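Local coordinates for ESAT-6/WXG100 secretion system protein (Streptococcus gallolyticus, PDB 7JQE), which forms part of the extracellular region of EsaA, a subunit of the bacterial type VIIb secretion system, and probably takes part in toxin export, at residues V399-K403 / D404-T408; S332-G336 / G337-F341. All coordinates share one frame; numbering follows the deposited sequence.

In the fold
Both contacts are local, each within one continuous run of ten residues. Contact 2 comes first along the chain, at a turn between two antiparallel sheets in the beta part of this elongated molecule. Contact 1 follows it, near the start of helix 396-427. Their centres are 42 Å apart and their nearest atoms about 26 Å, so they do not touch. Both lie on the same side of the chain's centre, contact 1 about 28 Å and contact 2 about 65 Å from it, centre to centre. Contact 1 also meets the second subunit; contact 2 touches no other chain of the assembly. The ethanediol by Thr408 probably comes from the crystallisation liquor.

Contact 1 (V399-K403 / D404-T408); sequences VSLVK and DDLKT. With EDO (1,2-ethanediol), chain B.
A pi-type turn in helix 396-427 lets Leu401 O reach Leu406 N, five residues on. Leu401 O takes two backbone N-H groups. Leu406 N lies 2.8 Å from Leu401 O, nearly along the C=O axis. Asp405 N is 3.3 Å from Leu401 O and sits above the carbonyl plane. This wide turn is followed by a kink, where Lys407 N and Thr408 N lack bonds to the turn before. A water bridges part of the break: it donates to Val402 O and accepts from Lys407 N, each 3.0 Å away. Lys407 NZ donates to Asp404 O at 3.1 Å.

One residue earlier than Leu401, the backbone bond from Asp404 N to Ser400 O is paired with a side-chain bond. Ser400 OG donates to Asp404 OD2 at 2.9 Å, on the anti side and 18° out of the carboxylate plane. The serine hydroxyl is trans to its own N (chi1 -178°), which carries it along the helix to the carboxylate. Lys403 lies alongside Asp404, and its NZ makes a weak salt bridge to Asp404 OD1 at 3.5 Å. On the apolar side, Leu401 CD1 meets Leu406 CD1 at 4.0 Å.

The Ser400 and Asp405 side chains lie against the loop at Tyr255-Phe257, where Phe257 N bonds Asp405 OD2. Leu401 and Leu406 pack on Val402 and Ala222 of the second subunit, so this helix lies between that loop and the partner chain.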
ATOM      1  N   VAL A 399      10.158  29.531 -11.607  1.00 45.47           N
ATOM      2  CA  VAL A 399      11.434  29.006 -12.087  1.00 50.65           C
ATOM      3  C   VAL A 399      12.155  28.245 -10.982  1.00 56.14           C
ATOM      4  O   VAL A 399      12.795  27.216 -11.234  1.00 57.63           O
ATOM      5  CB  VAL A 399      12.304  30.151 -12.645  1.00 53.03           C
ATOM      6  CG1 VAL A 399      13.781  29.777 -12.609  1.00 40.96           C
ATOM      7  CG2 VAL A 399      11.884  30.486 -14.069  1.00 44.34           C
ATOM      8  N   SER A 400      12.071  28.738  -9.747  1.00 54.35           N
ATOM      9  CA  SER A 400      12.787  28.098  -8.650  1.00 55.98           C
ATOM     10  C   SER A 400      12.108  26.796  -8.239  1.00 57.93           C
ATOM     11  O   SER A 400      12.781  25.787  -7.996  1.00 54.38           O
ATOM     12  CB  SER A 400      12.888  29.056  -7.465  1.00 54.04           C
ATOM     13  OG  SER A 400      13.611  28.463  -6.400  1.00 58.85           O
ATOM     14  N   LEU A 401      10.777  26.805  -8.147  1.00 51.85           N
ATOM     15  CA  LEU A 401      10.039  25.579  -7.864  1.00 54.50           C
ATOM     16  C   LEU A 401      10.478  24.452  -8.787  1.00 53.67           C
ATOM     17  O   LEU A 401      10.812  23.351  -8.334  1.00 55.41           O
ATOM     18  CB  LEU A 401       8.537  25.828  -8.008  1.00 45.32           C
ATOM     19  CG  LEU A 401       7.684  24.565  -8.067  1.00 50.75           C
ATOM     20  CD1 LEU A 401       7.990  23.701  -6.859  1.00 45.83           C
ATOM     21  CD2 LEU A 401       6.190  24.891  -8.149  1.00 37.94           C
ATOM     22  N   VAL A 402      10.499  24.720 -10.094  1.00 51.79           N
ATOM     23  CA  VAL A 402      10.777  23.671 -11.068  1.00 48.19           C
ATOM     24  C   VAL A 402      12.212  23.170 -10.939  1.00 58.74           C
ATOM     25  O   VAL A 402      12.460  21.960 -10.898  1.00 67.89           O
ATOM     26  CB  VAL A 402      10.475  24.175 -12.489  1.00 46.38           C
ATOM     27  CG1 VAL A 402      11.183  23.316 -13.522  1.00 43.98           C
ATOM     28  CG2 VAL A 402       8.974  24.173 -12.730  1.00 41.35           C
ATOM     29  N   LYS A 403      13.180  24.085 -10.870  1.00 51.76           N
ATOM     30  CA  LYS A 403      14.576  23.681 -11.003  1.00 55.82           C
ATOM     31  C   LYS A 403      15.230  23.317  -9.681  1.00 53.44           C
ATOM     32  O   LYS A 403      16.195  22.542  -9.673  1.00 53.74           O
ATOM     33  CB  LYS A 403      15.394  24.783 -11.687  1.00 69.22           C
ATOM     34  CG  LYS A 403      15.670  26.024 -10.843  1.00 80.10           C
ATOM     35  CD  LYS A 403      16.367  27.104 -11.688  1.00 80.20           C
ATOM     36  CE  LYS A 403      16.698  28.364 -10.886  1.00 67.94           C
ATOM     37  NZ  LYS A 403      17.776  28.136  -9.881  1.00 65.67           N
ATOM     38  N   ASP A 404      14.738  23.845  -8.563  1.00 46.93           N
ATOM     39  CA  ASP A 404      15.337  23.565  -7.263  1.00 49.13           C
ATOM     40  C   ASP A 404      14.571  22.515  -6.467  1.00 56.96           C
ATOM     41  O   ASP A 404      15.160  21.523  -6.032  1.00 56.98           O
ATOM     42  CB  ASP A 404      15.440  24.856  -6.440  1.00 61.92           C
ATOM     43  CG  ASP A 404      16.388  25.868  -7.057  1.00 74.17           C
ATOM     44  OD1 ASP A 404      17.382  25.445  -7.689  1.00 75.89           O
ATOM     45  OD2 ASP A 404      16.140  27.086  -6.914  1.00 75.03           O
ATOM     46  N   ASP A 405      13.265  22.702  -6.284  1.00 51.69           N
ATOM     47  CA  ASP A 405      12.520  22.000  -5.250  1.00 57.23           C
ATOM     48  C   ASP A 405      11.627  20.879  -5.760  1.00 57.69           C
ATOM     49  O   ASP A 405      11.374  19.930  -5.018  1.00 56.89           O
ATOM     50  CB  ASP A 405      11.658  22.997  -4.465  1.00 59.94           C
ATOM     51  CG  ASP A 405      12.491  24.030  -3.734  1.00 74.17           C
ATOM     52  OD1 ASP A 405      13.518  23.647  -3.133  1.00 79.32           O
ATOM     53  OD2 ASP A 405      12.129  25.223  -3.765  1.00 82.61           O
ATOM     54  N   LEU A 406      11.149  20.959  -7.002  1.00 56.42           N
ATOM     55  CA  LEU A 406      10.137  20.016  -7.461  1.00 48.93           C
ATOM     56  C   LEU A 406      10.604  18.572  -7.304  1.00 49.97           C
ATOM     57  O   LEU A 406       9.850  17.718  -6.827  1.00 47.63           O
ATOM     58  CB  LEU A 406       9.770  20.316  -8.912  1.00 52.43           C
ATOM     59  CG  LEU A 406       8.414  19.801  -9.387  1.00 59.95           C
ATOM     60  CD1 LEU A 406       7.343  20.092  -8.347  1.00 55.74           C
ATOM     61  CD2 LEU A 406       8.056  20.444 -10.718  1.00 63.42           C
ATOM     62  N   LYS A 407      11.853  18.288  -7.678  1.00 43.17           N
ATOM     63  CA  LYS A 407      12.351  16.920  -7.591  1.00 49.24           C
ATOM     64  C   LYS A 407      12.331  16.417  -6.152  1.00 59.90           C
ATOM     65  O   LYS A 407      12.107  15.226  -5.903  1.00 60.16           O
ATOM     66  CB  LYS A 407      13.763  16.833  -8.159  1.00 47.99           C
ATOM     67  CG  LYS A 407      14.791  17.492  -7.269  1.00 48.99           C
ATOM     68  CD  LYS A 407      16.182  17.409  -7.859  1.00 58.24           C
ATOM     69  CE  LYS A 407      17.002  18.619  -7.437  1.00 74.24           C
ATOM     70  NZ  LYS A 407      16.845  18.905  -5.981  1.00 81.92           N
ATOM     71  N   THR A 408      12.578  17.307  -5.193  1.00 55.17           N
ATOM     72  CA  THR A 408      12.493  16.904  -3.796  1.00 44.17           C
ATOM     73  C   THR A 408      11.044  16.740  -3.356  1.00 51.24           C
ATOM     74  O   THR A 408      10.732  15.858  -2.552  1.00 56.86           O
ATOM     75  CB  THR A 408      13.212  17.915  -2.912  1.00 41.45           C
ATOM     76  OG1 THR A 408      14.609  17.602  -2.888  1.00 59.15           O
ATOM     77  CG2 THR A 408      12.667  17.867  -1.495  1.00 42.81           C
TER
HETATM   78  C1  EDO B 722      14.273  16.732   1.248  1.00 99.91           C
HETATM   79  O1  EDO B 722      15.152  16.285   0.210  1.00104.99           O
HETATM   80  C2  EDO B 722      14.736  18.092   1.757  1.00 98.18           C
HETATM   81  O2  EDO B 722      13.857  18.543   2.795  1.00 96.54           O
HETATM   82  O   HOH W   1      13.713  20.427  -8.706  1.00 55.16           O

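Contact 2 (S332-G336 / G337-F341); sequences SNVSG and GTVVF
Ser335 OG is hydrogen-bonded to Thr374 OG1 of strand 369-379, while the Ser335 backbone meets Gly337 as the chain turns: Ser335 C lies 3.3 Å from Gly337 N. No hydrogen bond joins 332-336 to 337-341. The side-chain contact between them is one pair of valines. Val334 CG1 touches Val339 CG2 at 3.6 Å. The second branch, Val334 CG2, comes within 4.0 Å of Val339 CB. The two side chains meet at a slant. Val334 CG1 also lies 3.5 Å from Gly337 O, a plain van der Waals contact. This methyl stands opposite its own N across the first torsion (chi1 176°), which sends it toward the glycine carbonyl and the Val339 methyl. The CA atoms of Val334 and Val339 are 6.8 Å apart.

Gly336 makes the turn with a positive phi of 90° and psi of -2°. Gly337 follows in a very extended form and begins the next strand.

This turn between strands 327-335 and 337-341 leads from one antiparallel sheet to another. On the first side, Ser335 also bonds Thr374 through its backbone. On the second, Thr338 and Val340 pair by backbone bonds with Thr362 and Ser360 of strand 355-363. The buried Val339 side chain touches Ile331, Ile373 and Leu375 of one sheet and Ile359 and Tyr361 of the other.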
ATOM      1  N   SER A 332       7.973  66.281 -26.466  1.00 76.08           N
ATOM      2  CA  SER A 332       6.608  66.203 -26.967  1.00 80.60           C
ATOM      3  C   SER A 332       6.176  64.754 -27.150  1.00 80.15           C
ATOM      4  O   SER A 332       6.998  63.842 -27.266  1.00 85.45           O
ATOM      5  CB  SER A 332       6.458  66.956 -28.298  1.00 78.94           C
ATOM      6  OG  SER A 332       7.178  66.311 -29.333  1.00 87.75           O
ATOM      7  N   ASN A 333       4.855  64.560 -27.173  1.00 83.26           N
ATOM      8  CA  ASN A 333       4.237  63.273 -27.499  1.00 85.85           C
ATOM      9  C   ASN A 333       4.723  62.160 -26.570  1.00 86.61           C
ATOM     10  O   ASN A 333       5.133  61.084 -27.010  1.00 84.74           O
ATOM     11  CB  ASN A 333       4.475  62.911 -28.969  1.00 85.39           C
ATOM     12  CG  ASN A 333       3.888  63.941 -29.927  1.00111.98           C
ATOM     13  OD1 ASN A 333       2.821  64.508 -29.675  1.00110.71           O
ATOM     14  ND2 ASN A 333       4.589  64.192 -31.030  1.00120.27           N
ATOM     15  N   VAL A 334       4.656  62.421 -25.268  1.00 89.59           N
ATOM     16  CA  VAL A 334       5.063  61.451 -24.256  1.00 77.33           C
ATOM     17  C   VAL A 334       3.911  60.501 -23.977  1.00 75.32           C
ATOM     18  O   VAL A 334       2.741  60.901 -23.969  1.00 81.71           O
ATOM     19  CB  VAL A 334       5.514  62.157 -22.964  1.00 72.46           C
ATOM     20  CG1 VAL A 334       5.832  61.130 -21.890  1.00 75.36           C
ATOM     21  CG2 VAL A 334       6.718  63.033 -23.232  1.00 71.58           C
ATOM     22  N   SER A 335       4.247  59.234 -23.745  1.00 75.44           N
ATOM     23  CA  SER A 335       3.298  58.239 -23.266  1.00 78.20           C
ATOM     24  C   SER A 335       4.061  57.193 -22.469  1.00 71.65           C
ATOM     25  O   SER A 335       5.260  56.986 -22.679  1.00 72.54           O
ATOM     26  CB  SER A 335       2.538  57.564 -24.410  1.00 82.96           C
ATOM     27  OG  SER A 335       3.336  56.568 -25.023  1.00 82.14           O
ATOM     28  N   GLY A 336       3.354  56.530 -21.555  1.00 71.91           N
ATOM     29  CA  GLY A 336       3.945  55.502 -20.722  1.00 68.41           C
ATOM     30  C   GLY A 336       4.525  55.992 -19.414  1.00 71.76           C
ATOM     31  O   GLY A 336       5.013  55.175 -18.624  1.00 74.12           O
ATOM     32  N   GLY A 337       4.482  57.294 -19.156  1.00 75.65           N
ATOM     33  CA  GLY A 337       5.072  57.844 -17.952  1.00 74.11           C
ATOM     34  C   GLY A 337       5.180  59.348 -18.085  1.00 72.52           C
ATOM     35  O   GLY A 337       4.514  59.953 -18.925  1.00 75.86           O
ATOM     36  N   THR A 338       6.032  59.938 -17.252  1.00 67.11           N
ATOM     37  CA  THR A 338       6.287  61.372 -17.280  1.00 82.33           C
ATOM     38  C   THR A 338       7.740  61.618 -17.656  1.00 77.13           C
ATOM     39  O   THR A 338       8.649  61.019 -17.074  1.00 70.43           O
ATOM     40  CB  THR A 338       5.967  62.027 -15.931  1.00 89.78           C
ATOM     41  OG1 THR A 338       6.741  61.407 -14.900  1.00107.87           O
ATOM     42  CG2 THR A 338       4.484  61.886 -15.604  1.00 80.26           C
ATOM     43  N   VAL A 339       7.953  62.497 -18.630  1.00 83.04           N
ATOM     44  CA  VAL A 339       9.289  62.847 -19.099  1.00 75.56           C
ATOM     45  C   VAL A 339       9.418  64.360 -19.036  1.00 77.02           C
ATOM     46  O   VAL A 339       8.613  65.080 -19.641  1.00 82.82           O
ATOM     47  CB  VAL A 339       9.555  62.325 -20.518  1.00 68.52           C
ATOM     48  CG1 VAL A 339      11.005  62.541 -20.895  1.00 68.29           C
ATOM     49  CG2 VAL A 339       9.199  60.850 -20.601  1.00 66.91           C
ATOM     50  N   VAL A 340      10.415  64.842 -18.296  1.00 71.29           N
ATOM     51  CA  VAL A 340      10.562  66.265 -18.018  1.00 73.18           C
ATOM     52  C   VAL A 340      12.037  66.563 -17.797  1.00 80.48           C
ATOM     53  O   VAL A 340      12.809  65.686 -17.403  1.00 82.87           O
ATOM     54  CB  VAL A 340       9.719  66.694 -16.792  1.00 78.02           C
ATOM     55  CG1 VAL A 340       8.237  66.401 -17.020  1.00 74.52           C
ATOM     56  CG2 VAL A 340      10.217  65.994 -15.535  1.00 73.73           C
ATOM     57  N   PHE A 341      12.428  67.810 -18.064  1.00 74.72           N
ATOM     58  CA  PHE A 341      13.782  68.253 -17.758  1.00 75.09           C
ATOM     59  C   PHE A 341      13.997  68.270 -16.248  1.00 95.44           C
ATOM     60  O   PHE A 341      13.130  68.709 -15.486  1.00104.08           O
ATOM     61  CB  PHE A 341      14.045  69.640 -18.347  1.00 81.02           C
ATOM     62  CG  PHE A 341      14.134  69.651 -19.847  1.00 78.73           C
ATOM     63  CD1 PHE A 341      15.165  68.994 -20.495  1.00 75.63           C
ATOM     64  CD2 PHE A 341      13.188  70.316 -20.608  1.00 78.11           C
ATOM     65  CE1 PHE A 341      15.250  68.995 -21.872  1.00 75.64           C
ATOM     66  CE2 PHE A 341      13.266  70.322 -21.987  1.00 77.86           C
ATOM     67  CZ  PHE A 341      14.300  69.660 -22.619  1.00 76.75           C
TER